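Long-range contact in 2-hydroxyisocaproyl-CoA dehydratase activator (PDB 4EHU), which transfers one electron from its [4Fe-4S] cluster to (R)-2-hydroxyisocaproyl-CoA dehydratase, concomitant with ATP hydrolysis, activating that enzyme for leucine fermentation: residues A[54-66]-A[248-260]. Residues are numbered along the deposited sequence; the frame is centred on the assembly and turned at random.
Sequences REDIKKVVVTGYG and AALYAFDEAKESQ
Lys59 and Val61, alternate residues of strand 59-63, turn their side chains onto helix 248-260 and settle against successive turns of it, near Ala252 and Ala248. Strand and helix run roughly antiparallel, at 142°, and their axes come within 6.8 Å. So close an approach depends on small helical residues: the methyl groups of Ala248, Ala252 and Ala256 let the backbones draw together.

Val61 sets its two branches against neighbouring turns of the helix. CG1, anti to the backbone N (chi1 167°), meets CB of Ala248 at 3.7 Å, while CG2 lies over the backbone of Ala252, 3.6 Å from its CA. A beta-branched residue suits a strand and here fills the step between two alanines. Ala252 CB in turn touches CG2 of Val61 and the carbonyl O of Lys59.

Lys59 uses its long chain in two ways. CG, held beside the backbone N, packs 3.8 Å from CB of Ala256, and the bend at chi2 (-73°) swings the rest obliquely over the helix to Ser259, crossing Glu255 at about a right angle. Its ammonium, at the partly exposed margin, makes a weak hydrogen bond to Ser259 OG (3.4 Å) and donates a hydrogen bond to a water that in turn donates one to Glu255 OE1. The opposite charges are thus linked through water, with Lys59 NZ and Glu255 OE1 5.1 Å apart. Lys58 adds its aliphatic part beside Lys59, its CG also 3.8 Å from Ala256 CB.

The contact is helix-on-sheet packing in one lobe of the actin-like fold. Strand 57-63 lies between strands 2-8 and 75-76, and helix 243-261 also touches strand 2-8 through Ala252 on Thr3 and helix 79-90 through Leu250 on Arg85 and Phe89.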
ATOM      1  N   ARG A  54     -26.983  22.751 -21.245  1.00 58.09           N
ATOM      2  CA  ARG A  54     -27.627  21.566 -20.699  1.00 57.93           C
ATOM      3  C   ARG A  54     -28.854  21.196 -21.518  1.00 56.38           C
ATOM      4  O   ARG A  54     -29.067  20.032 -21.832  1.00 45.07           O
ATOM      5  CB  ARG A  54     -28.025  21.790 -19.237  1.00 72.22           C
ATOM      6  CG  ARG A  54     -28.737  20.601 -18.599  1.00 75.79           C
ATOM      7  CD  ARG A  54     -27.901  19.333 -18.706  1.00 73.48           C
ATOM      8  NE  ARG A  54     -28.465  18.206 -17.964  1.00 63.42           N
ATOM      9  CZ  ARG A  54     -29.289  17.300 -18.483  1.00 56.45           C
ATOM     10  NH1 ARG A  54     -29.670  17.384 -19.756  1.00 47.49           N
ATOM     11  NH2 ARG A  54     -29.741  16.310 -17.723  1.00 49.66           N
ATOM     12  N   GLU A  55     -29.665  22.188 -21.872  1.00 54.40           N
ATOM     13  CA  GLU A  55     -30.939  21.907 -22.520  1.00 59.65           C
ATOM     14  C   GLU A  55     -30.770  21.243 -23.888  1.00 47.50           C
ATOM     15  O   GLU A  55     -31.697  20.614 -24.391  1.00 47.90           O
ATOM     16  CB  GLU A  55     -31.787  23.180 -22.637  1.00 77.89           C
ATOM     17  CG  GLU A  55     -31.244  24.225 -23.600  1.00 93.92           C
ATOM     18  CD  GLU A  55     -30.599  25.405 -22.894  1.00110.71           C
ATOM     19  OE1 GLU A  55     -30.060  25.224 -21.781  1.00112.77           O
ATOM     20  OE2 GLU A  55     -30.638  26.521 -23.455  1.00117.23           O
ATOM     21  N   ASP A  56     -29.587  21.370 -24.480  1.00 55.98           N
ATOM     22  CA  ASP A  56     -29.310  20.748 -25.774  1.00 57.75           C
ATOM     23  C   ASP A  56     -28.940  19.264 -25.668  1.00 42.96           C
ATOM     24  O   ASP A  56     -28.899  18.562 -26.675  1.00 40.92           O
ATOM     25  CB  ASP A  56     -28.181  21.492 -26.487  1.00 69.38           C
ATOM     26  CG  ASP A  56     -28.530  22.930 -26.779  1.00 78.82           C
ATOM     27  OD1 ASP A  56     -29.297  23.174 -27.734  1.00 84.95           O
ATOM     28  OD2 ASP A  56     -28.035  23.815 -26.055  1.00 70.74           O
ATOM     29  N   ILE A  57     -28.652  18.794 -24.464  1.00 38.46           N
ATOM     30  CA  ILE A  57     -28.251  17.392 -24.267  1.00 34.22           C
ATOM     31  C   ILE A  57     -29.494  16.558 -23.941  1.00 36.45           C
ATOM     32  O   ILE A  57     -30.150  16.779 -22.923  1.00 42.51           O
ATOM     33  CB  ILE A  57     -27.219  17.252 -23.132  1.00 42.75           C
ATOM     34  CG1 ILE A  57     -26.154  18.348 -23.242  1.00 40.82           C
ATOM     35  CG2 ILE A  57     -26.558  15.859 -23.169  1.00 40.13           C
ATOM     36  CD1 ILE A  57     -25.381  18.322 -24.563  1.00 45.25           C
ATOM     37  N   LYS A  58     -29.823  15.608 -24.814  1.00 33.97           N
ATOM     38  CA  LYS A  58     -31.058  14.835 -24.684  1.00 37.29           C
ATOM     39  C   LYS A  58     -31.025  13.845 -23.516  1.00 32.97           C
ATOM     40  O   LYS A  58     -32.016  13.727 -22.796  1.00 37.46           O
ATOM     41  CB  LYS A  58     -31.374  14.105 -25.992  1.00 36.62           C
ATOM     42  CG  LYS A  58     -32.601  13.214 -25.933  1.00 51.72           C
ATOM     43  CD  LYS A  58     -33.716  13.751 -26.820  1.00 73.10           C
ATOM     44  CE  LYS A  58     -34.984  12.910 -26.717  1.00 81.38           C
ATOM     45  NZ  LYS A  58     -34.831  11.551 -27.316  1.00 76.68           N
ATOM     46  N   LYS A  59     -29.898  13.133 -23.348  1.00 29.44           N
ATOM     47  CA  LYS A  59     -29.680  12.237 -22.212  1.00 29.77           C
ATOM     48  C   LYS A  59     -28.248  12.363 -21.693  1.00 28.77           C
ATOM     49  O   LYS A  59     -27.304  12.583 -22.468  1.00 31.04           O
ATOM     50  CB  LYS A  59     -29.914  10.770 -22.593  1.00 29.64           C
ATOM     51  CG  LYS A  59     -31.335  10.452 -23.058  1.00 36.13           C
ATOM     52  CD  LYS A  59     -32.334  10.453 -21.920  1.00 37.04           C
ATOM     53  CE  LYS A  59     -33.692   9.951 -22.404  1.00 46.70           C
ATOM     54  NZ  LYS A  59     -34.743   9.943 -21.342  1.00 46.95           N
ATOM     55  N   VAL A  60     -28.113  12.222 -20.383  1.00 26.97           N
ATOM     56  CA  VAL A  60     -26.828  12.238 -19.708  1.00 29.91           C
ATOM     57  C   VAL A  60     -26.691  10.969 -18.889  1.00 32.91           C
ATOM     58  O   VAL A  60     -27.600  10.611 -18.150  1.00 31.00           O
ATOM     59  CB  VAL A  60     -26.722  13.436 -18.740  1.00 39.53           C
ATOM     60  CG1 VAL A  60     -25.378  13.415 -18.007  1.00 50.99           C
ATOM     61  CG2 VAL A  60     -26.915  14.748 -19.491  1.00 41.84           C
ATOM     62  N   VAL A  61     -25.559  10.283 -19.019  1.00 26.92           N
ATOM     63  CA  VAL A  61     -25.266   9.139 -18.152  1.00 25.30           C
ATOM     64  C   VAL A  61     -23.978   9.404 -17.393  1.00 25.27           C
ATOM     65  O   VAL A  61     -23.011   9.915 -17.956  1.00 24.93           O
ATOM     66  CB  VAL A  61     -25.135   7.824 -18.951  1.00 24.77           C
ATOM     67  CG1 VAL A  61     -24.519   6.712 -18.083  1.00 29.44           C
ATOM     68  CG2 VAL A  61     -26.495   7.400 -19.518  1.00 26.29           C
ATOM     69  N   VAL A  62     -23.968   9.054 -16.109  1.00 25.49           N
ATOM     70  CA  VAL A  62     -22.767   9.197 -15.297  1.00 25.53           C
ATOM     71  C   VAL A  62     -22.294   7.836 -14.811  1.00 24.92           C
ATOM     72  O   VAL A  62     -23.092   6.948 -14.512  1.00 27.20           O
ATOM     73  CB  VAL A  62     -23.013  10.140 -14.099  1.00 26.18           C
ATOM     74  CG1 VAL A  62     -24.034   9.538 -13.144  1.00 29.72           C
ATOM     75  CG2 VAL A  62     -21.713  10.436 -13.374  1.00 33.40           C
ATOM     76  N   THR A  63     -20.982   7.690 -14.743  1.00 26.10           N
ATOM     77  CA  THR A  63     -20.363   6.441 -14.323  1.00 26.03           C
ATOM     78  C   THR A  63     -19.190   6.767 -13.412  1.00 25.52           C
ATOM     79  O   THR A  63     -18.908   7.931 -13.155  1.00 23.22           O
ATOM     80  CB  THR A  63     -19.909   5.622 -15.551  1.00 22.19           C
ATOM     81  OG1 THR A  63     -19.522   4.294 -15.158  1.00 21.22           O
ATOM     82  CG2 THR A  63     -18.755   6.294 -16.267  1.00 24.87           C
ATOM     83  N   GLY A  64     -18.533   5.732 -12.907  1.00 22.39           N
ATOM     84  CA  GLY A  64     -17.349   5.898 -12.076  1.00 25.78           C
ATOM     85  C   GLY A  64     -17.665   5.823 -10.593  1.00 25.29           C
ATOM     86  O   GLY A  64     -18.817   5.724 -10.190  1.00 27.13           O
ATOM     87  N   TYR A  65     -16.607   5.866  -9.798  1.00 23.30           N
ATOM     88  CA  TYR A  65     -16.684   5.828  -8.355  1.00 23.59           C
ATOM     89  C   TYR A  65     -17.644   6.871  -7.810  1.00 31.52           C
ATOM     90  O   TYR A  65     -18.360   6.607  -6.847  1.00 30.55           O
ATOM     91  CB  TYR A  65     -15.281   6.064  -7.796  1.00 27.68           C
ATOM     92  CG  TYR A  65     -15.200   6.044  -6.299  1.00 29.55           C
ATOM     93  CD1 TYR A  65     -15.267   4.850  -5.604  1.00 27.58           C
ATOM     94  CD2 TYR A  65     -15.034   7.218  -5.582  1.00 46.99           C
ATOM     95  CE1 TYR A  65     -15.179   4.828  -4.204  1.00 37.73           C
ATOM     96  CE2 TYR A  65     -14.942   7.209  -4.205  1.00 55.34           C
ATOM     97  CZ  TYR A  65     -15.014   6.014  -3.522  1.00 55.32           C
ATOM     98  OH  TYR A  65     -14.926   6.017  -2.151  1.00 69.65           O
ATOM     99  N   GLY A  66     -17.661   8.053  -8.418  1.00 27.03           N
ATOM    100  CA  GLY A  66     -18.506   9.139  -7.938  1.00 32.69           C
ATOM    101  C   GLY A  66     -19.920   9.204  -8.498  1.00 36.37           C
ATOM    102  O   GLY A  66     -20.648  10.159  -8.232  1.00 34.91           O
ATOM    103  N   ALA A 248     -20.486   5.737 -21.341  1.00 19.41           N
ATOM    104  CA  ALA A 248     -21.640   6.418 -20.739  1.00 22.52           C
ATOM    105  C   ALA A 248     -22.438   7.203 -21.798  1.00 25.38           C
ATOM    106  O   ALA A 248     -23.677   7.168 -21.822  1.00 22.01           O
ATOM    107  CB  ALA A 248     -21.189   7.348 -19.600  1.00 21.75           C
ATOM    108  N   ALA A 249     -21.738   7.903 -22.688  1.00 22.60           N
ATOM    109  CA  ALA A 249     -22.415   8.705 -23.718  1.00 23.96           C
ATOM    110  C   ALA A 249     -23.200   7.796 -24.670  1.00 26.78           C
ATOM    111  O   ALA A 249     -24.249   8.164 -25.170  1.00 25.43           O
ATOM    112  CB  ALA A 249     -21.401   9.565 -24.491  1.00 22.24           C
ATOM    113  N   LEU A 250     -22.690   6.592 -24.897  1.00 22.61           N
ATOM    114  CA  LEU A 250     -23.343   5.636 -25.778  1.00 24.30           C
ATOM    115  C   LEU A 250     -24.573   5.035 -25.100  1.00 26.71           C
ATOM    116  O   LEU A 250     -25.609   4.835 -25.747  1.00 26.21           O
ATOM    117  CB  LEU A 250     -22.363   4.529 -26.177  1.00 22.88           C
ATOM    118  CG  LEU A 250     -21.348   4.957 -27.230  1.00 19.70           C
ATOM    119  CD1 LEU A 250     -20.124   4.017 -27.202  1.00 20.90           C
ATOM    120  CD2 LEU A 250     -22.001   4.962 -28.602  1.00 23.58           C
ATOM    121  N   TYR A 251     -24.482   4.746 -23.805  1.00 22.46           N
ATOM    122  CA  TYR A 251     -25.667   4.300 -23.078  1.00 23.29           C
ATOM    123  C   TYR A 251     -26.680   5.429 -23.039  1.00 24.58           C
ATOM    124  O   TYR A 251     -27.873   5.182 -23.028  1.00 26.17           O
ATOM    125  CB  TYR A 251     -25.352   3.850 -21.657  1.00 24.05           C
ATOM    126  CG  TYR A 251     -24.775   2.467 -21.617  1.00 24.48           C
ATOM    127  CD1 TYR A 251     -25.488   1.387 -22.116  1.00 25.66           C
ATOM    128  CD2 TYR A 251     -23.506   2.237 -21.101  1.00 25.28           C
ATOM    129  CE1 TYR A 251     -24.959   0.131 -22.116  1.00 26.37           C
ATOM    130  CE2 TYR A 251     -22.986   0.988 -21.070  1.00 24.95           C
ATOM    131  CZ  TYR A 251     -23.703  -0.070 -21.586  1.00 28.96           C
ATOM    132  OH  TYR A 251     -23.160  -1.337 -21.562  1.00 27.86           O
ATOM    133  N   ALA A 252     -26.200   6.666 -23.018  1.00 23.55           N
ATOM    134  CA  ALA A 252     -27.107   7.818 -23.012  1.00 28.09           C
ATOM    135  C   ALA A 252     -27.846   7.896 -24.343  1.00 22.87           C
ATOM    136  O   ALA A 252     -29.038   8.216 -24.388  1.00 26.77           O
ATOM    137  CB  ALA A 252     -26.320   9.098 -22.749  1.00 26.63           C
ATOM    138  N   PHE A 253     -27.126   7.628 -25.427  1.00 25.64           N
ATOM    139  CA  PHE A 253     -27.714   7.543 -26.747  1.00 27.20           C
ATOM    140  C   PHE A 253     -28.755   6.429 -26.785  1.00 26.23           C
ATOM    141  O   PHE A 253     -29.839   6.632 -27.338  1.00 29.14           O
ATOM    142  CB  PHE A 253     -26.621   7.315 -27.799  1.00 26.07           C
ATOM    143  CG  PHE A 253     -27.151   7.044 -29.188  1.00 29.41           C
ATOM    144  CD1 PHE A 253     -27.627   8.081 -29.987  1.00 31.34           C
ATOM    145  CD2 PHE A 253     -27.148   5.758 -29.699  1.00 35.61           C
ATOM    146  CE1 PHE A 253     -28.093   7.837 -31.258  1.00 34.80           C
ATOM    147  CE2 PHE A 253     -27.618   5.504 -30.976  1.00 37.37           C
ATOM    148  CZ  PHE A 253     -28.086   6.547 -31.759  1.00 36.18           C
ATOM    149  N   ASP A 254     -28.460   5.273 -26.186  1.00 28.68           N
ATOM    150  CA  ASP A 254     -29.439   4.185 -26.149  1.00 30.30           C
ATOM    151  C   ASP A 254     -30.718   4.674 -25.503  1.00 31.80           C
ATOM    152  O   ASP A 254     -31.808   4.369 -25.973  1.00 32.62           O
ATOM    153  CB  ASP A 254     -28.962   2.996 -25.324  1.00 31.50           C
ATOM    154  CG  ASP A 254     -27.839   2.226 -25.985  1.00 39.96           C
ATOM    155  OD1 ASP A 254     -27.547   2.459 -27.176  1.00 29.77           O
ATOM    156  OD2 ASP A 254     -27.259   1.366 -25.296  1.00 39.45           O
ATOM    157  N   GLU A 255     -30.574   5.380 -24.383  1.00 29.14           N
ATOM    158  CA  GLU A 255     -31.727   5.917 -23.660  1.00 28.84           C
ATOM    159  C   GLU A 255     -32.523   6.862 -24.538  1.00 33.16           C
ATOM    160  O   GLU A 255     -33.750   6.825 -24.546  1.00 34.11           O
ATOM    161  CB  GLU A 255     -31.266   6.656 -22.404  1.00 30.26           C
ATOM    162  CG  GLU A 255     -30.719   5.754 -21.334  1.00 32.93           C
ATOM    163  CD  GLU A 255     -31.776   4.828 -20.775  1.00 48.81           C
ATOM    164  OE1 GLU A 255     -32.913   5.287 -20.515  1.00 40.31           O
ATOM    165  OE2 GLU A 255     -31.472   3.635 -20.614  1.00 36.23           O
ATOM    166  N   ALA A 256     -31.828   7.721 -25.267  1.00 32.43           N
ATOM    167  CA  ALA A 256     -32.483   8.684 -26.140  1.00 35.59           C
ATOM    168  C   ALA A 256     -33.269   7.968 -27.244  1.00 37.44           C
ATOM    169  O   ALA A 256     -34.411   8.322 -27.538  1.00 36.37           O
ATOM    170  CB  ALA A 256     -31.450   9.629 -26.729  1.00 31.05           C
ATOM    171  N   LYS A 257     -32.675   6.932 -27.824  1.00 33.67           N
ATOM    172  CA  LYS A 257     -33.333   6.176 -28.885  1.00 32.66           C
ATOM    173  C   LYS A 257     -34.518   5.394 -28.342  1.00 37.74           C
ATOM    174  O   LYS A 257     -35.523   5.229 -29.034  1.00 40.85           O
ATOM    175  CB  LYS A 257     -32.349   5.213 -29.555  1.00 32.85           C
ATOM    176  CG  LYS A 257     -31.198   5.915 -30.246  1.00 37.96           C
ATOM    177  CD  LYS A 257     -31.687   6.833 -31.367  1.00 59.10           C
ATOM    178  CE  LYS A 257     -32.138   6.054 -32.598  1.00 65.86           C
ATOM    179  NZ  LYS A 257     -32.340   6.952 -33.779  1.00 64.82           N
ATOM    180  N   GLU A 258     -34.411   4.909 -27.110  1.00 36.44           N
ATOM    181  CA  GLU A 258     -35.532   4.213 -26.493  1.00 37.08           C
ATOM    182  C   GLU A 258     -36.721   5.161 -26.341  1.00 51.94           C
ATOM    183  O   GLU A 258     -37.863   4.798 -26.636  1.00 50.20           O
ATOM    184  CB  GLU A 258     -35.141   3.676 -25.129  1.00 40.30           C
ATOM    185  CG  GLU A 258     -36.208   2.821 -24.480  1.00 62.82           C
ATOM    186  CD  GLU A 258     -35.736   2.207 -23.186  1.00 77.09           C
ATOM    187  OE1 GLU A 258     -34.509   2.021 -23.035  1.00 82.95           O
ATOM    188  OE2 GLU A 258     -36.584   1.918 -22.318  1.00 82.85           O
ATOM    189  N   SER A 259     -36.450   6.374 -25.870  1.00 36.91           N
ATOM    190  CA  SER A 259     -37.494   7.407 -25.750  1.00 38.26           C
ATOM    191  C   SER A 259     -38.153   7.792 -27.078  1.00 41.27           C
ATOM    192  O   SER A 259     -39.365   8.054 -27.134  1.00 38.09           O
ATOM    193  CB  SER A 259     -36.908   8.663 -25.114  1.00 41.79           C
ATOM    194  OG  SER A 259     -36.559   8.423 -23.767  1.00 55.70           O
ATOM    195  N   GLN A 260     -37.357   7.869 -28.138  1.00 39.89           N
ATOM    196  CA  GLN A 260     -37.883   8.208 -29.446  1.00 40.38           C
ATOM    197  C   GLN A 260     -38.780   7.087 -29.967  1.00 49.81           C
ATOM    198  O   GLN A 260     -39.841   7.338 -30.544  1.00 44.44           O
ATOM    199  CB  GLN A 260     -36.744   8.504 -30.419  1.00 45.45           C
ATOM    200  CG  GLN A 260     -35.946   9.742 -30.032  1.00 45.75           C
ATOM    201  CD  GLN A 260     -34.939  10.153 -31.086  1.00 56.65           C
ATOM    202  OE1 GLN A 260     -34.285   9.312 -31.706  1.00 54.94           O
ATOM    203  NE2 GLN A 260     -34.807  11.458 -31.291  1.00 56.22           N
TER
HETATM  204  O   HOH W   1     -33.385   7.945 -19.469  1.00 38.69           O